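Local coordinates for UPF0062 protein MJ1593 (Methanocaldococcus jannaschii, PDB 2YX5) that is of unknown function but is probably of the PurS type, and assembles as four copies, its beta-sheet running on into that of a neighbouring copy, at residues 5-10 with 38-43. Sequence-based numbering, arbitrary orientation.
Sequences TVIIKL and QTYKMI
Val6 and Ile43 face each other as an antiparallel hydrogen-bonded pair, with Val6 N 2.7 Å from Ile43 O and Ile43 N returning the bond to Val6 O. Two residues along, Ile8 and Lys41 repeat the pattern, the bond from Lys41 N to Ile8 O being nearly straight at 174°. Ile7 and Met42 form the non-hydrogen-bonded pair between them, where Ile7 CA approaches Lys41 O at 3.5 Å in a CA-H...O contact. Beta-branched Val6, Ile7, Ile8 and Ile43 suit the extended backbone; unbranched Met42 lays its CG 4.2 Å from Thr5 CG2. On the face of Val6 and Ile8, CD1 of Ile8 meets CD1 of Ile43 at 3.8 Å: both isoleucines hold CG1 anti to the carbonyl carbon (chi1 -59° and -61°) with chi2 extended, and cross at a slant.

Within the chain, strand 2-10 lies between 34-47 and 73-81, antiparallel to both.

On the Ile7 side, Tyr40 and Lys9 run side by side, pointing the same way. Lys9 CB lies in the plane of the phenol ring at its edge, 3.4 Å from Tyr40 CD1, while Ile7 CG2 approaches the ring obliquely. Lysine suits this place: its CB and CD follow the CD1-CE1 edge and its amine continues to a weak, long ion pair with Glu76.

Strand 34-47 pairs antiparallel with a strand of a second subunit, which continues the sheet; there Tyr40 packs on Met42 of that subunit, and the Lys41 amine makes a long, weak ion pair with its Glu18. Farther along, Asn16 hydrogen-bonds both Gln38 OE1 and Thr39 OG1.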
loop_
_atom_site.group_PDB
_atom_site.type_symbol
_atom_site.label_atom_id
_atom_site.label_comp_id
_atom_site.label_asym_id
_atom_site.label_seq_id
_atom_site.Cartn_x
_atom_site.Cartn_y
_atom_site.Cartn_z
ATOM N N THR A 5 0.848 11.611 15.187
ATOM C CA THR A 5 0.185 10.526 14.508
ATOM C C THR A 5 -0.605 11.086 13.324
ATOM O O THR A 5 -1.480 11.936 13.504
ATOM C CB THR A 5 -0.738 9.779 15.484
ATOM O OG1 THR A 5 0.057 9.244 16.547
ATOM C CG2 THR A 5 -1.471 8.635 14.776
ATOM N N VAL A 6 -0.276 10.635 12.111
ATOM C CA VAL A 6 -0.999 11.103 10.935
ATOM C C VAL A 6 -1.860 9.975 10.348
ATOM O O VAL A 6 -1.342 8.924 9.985
ATOM C CB VAL A 6 -0.037 11.608 9.843
ATOM C CG1 VAL A 6 -0.815 12.248 8.691
ATOM C CG2 VAL A 6 0.921 12.599 10.431
ATOM N N ILE A 7 -3.172 10.186 10.298
ATOM C CA ILE A 7 -4.075 9.212 9.703
ATOM C C ILE A 7 -4.445 9.789 8.356
ATOM O O ILE A 7 -4.854 10.943 8.274
ATOM C CB ILE A 7 -5.388 9.029 10.465
ATOM C CG1 ILE A 7 -5.165 8.273 11.765
ATOM C CG2 ILE A 7 -6.354 8.274 9.611
ATOM C CD1 ILE A 7 -4.505 9.102 12.824
ATOM N N ILE A 8 -4.275 8.994 7.304
ATOM C CA ILE A 8 -4.601 9.425 5.958
ATOM C C ILE A 8 -5.617 8.474 5.335
ATOM O O ILE A 8 -5.437 7.261 5.352
ATOM C CB ILE A 8 -3.378 9.449 5.069
ATOM C CG1 ILE A 8 -2.340 10.405 5.652
ATOM C CG2 ILE A 8 -3.784 9.867 3.666
ATOM C CD1 ILE A 8 -1.088 10.565 4.792
ATOM N N LYS A 9 -6.687 9.038 4.792
ATOM C CA LYS A 9 -7.736 8.250 4.165
ATOM C C LYS A 9 -8.129 8.900 2.837
ATOM O O LYS A 9 -7.642 9.979 2.483
ATOM C CB LYS A 9 -8.962 8.187 5.095
ATOM C CG LYS A 9 -9.308 9.558 5.668
ATOM C CD LYS A 9 -10.548 9.554 6.545
ATOM C CE LYS A 9 -10.845 10.957 7.121
ATOM N NZ LYS A 9 -9.819 11.451 8.099
ATOM N N LEU A 10 -9.001 8.233 2.095
ATOM C CA LEU A 10 -9.473 8.793 0.844
ATOM C C LEU A 10 -10.516 9.841 1.219
ATOM O O LEU A 10 -11.119 9.761 2.294
ATOM C CB LEU A 10 -10.126 7.718 -0.016
ATOM C CG LEU A 10 -9.216 6.673 -0.642
ATOM C CD1 LEU A 10 -10.038 5.704 -1.495
ATOM C CD2 LEU A 10 -8.176 7.371 -1.480
ATOM N N GLN A 38 -13.160 -0.450 6.320
ATOM C CA GLN A 38 -12.562 0.777 5.829
ATOM C C GLN A 38 -11.082 0.673 6.168
ATOM O O GLN A 38 -10.736 0.033 7.153
ATOM C CB GLN A 38 -13.189 2.005 6.511
ATOM C CG GLN A 38 -13.753 3.059 5.531
ATOM C CD GLN A 38 -12.697 3.655 4.556
ATOM O OE1 GLN A 38 -12.095 2.935 3.741
ATOM N NE2 GLN A 38 -12.488 4.977 4.639
ATOM N N THR A 39 -10.217 1.271 5.350
ATOM C CA THR A 39 -8.782 1.216 5.596
ATOM C C THR A 39 -8.120 2.585 5.577
ATOM O O THR A 39 -8.582 3.506 4.919
ATOM C CB THR A 39 -8.076 0.275 4.600
ATOM O OG1 THR A 39 -8.368 0.677 3.265
ATOM C CG2 THR A 39 -8.554 -1.154 4.798
ATOM N N TYR A 40 -7.020 2.696 6.315
ATOM C CA TYR A 40 -6.295 3.950 6.473
ATOM C C TYR A 40 -4.819 3.679 6.565
ATOM O O TYR A 40 -4.386 2.582 6.905
ATOM C CB TYR A 40 -6.678 4.622 7.794
ATOM C CG TYR A 40 -8.144 4.743 8.037
ATOM C CD1 TYR A 40 -8.864 5.798 7.482
ATOM C CD2 TYR A 40 -8.828 3.791 8.796
ATOM C CE1 TYR A 40 -10.241 5.915 7.670
ATOM C CE2 TYR A 40 -10.215 3.892 8.996
ATOM C CZ TYR A 40 -10.919 4.963 8.426
ATOM O OH TYR A 40 -12.290 5.102 8.583
ATOM N N LYS A 41 -4.042 4.704 6.297
ATOM C CA LYS A 41 -2.617 4.560 6.426
ATOM C C LYS A 41 -2.299 5.325 7.711
ATOM O O LYS A 41 -2.758 6.448 7.919
ATOM C CB LYS A 41 -1.881 5.173 5.226
ATOM C CG LYS A 41 -0.407 4.749 5.106
ATOM C CD LYS A 41 -0.324 3.226 4.938
ATOM C CE LYS A 41 1.098 2.675 4.920
ATOM N NZ LYS A 41 1.046 1.194 5.174
ATOM N N MET A 42 -1.559 4.695 8.596
ATOM C CA MET A 42 -1.189 5.372 9.805
ATOM C C MET A 42 0.295 5.690 9.712
ATOM O O MET A 42 1.096 4.831 9.391
ATOM C CB MET A 42 -1.489 4.508 11.025
ATOM C CG MET A 42 -1.185 5.229 12.340
ATOM S SD MET A 42 -1.973 4.534 13.838
ATOM C CE MET A 42 -0.586 3.536 14.532
ATOM N N ILE A 43 0.645 6.945 9.959
ATOM C CA ILE A 43 2.035 7.388 9.921
ATOM C C ILE A 43 2.448 8.041 11.257
ATOM O O ILE A 43 1.956 9.131 11.608
ATOM C CB ILE A 43 2.263 8.411 8.787
ATOM C CG1 ILE A 43 1.941 7.775 7.434
ATOM C CG2 ILE A 43 3.692 8.906 8.815
ATOM C CD1 ILE A 43 1.867 8.764 6.268
#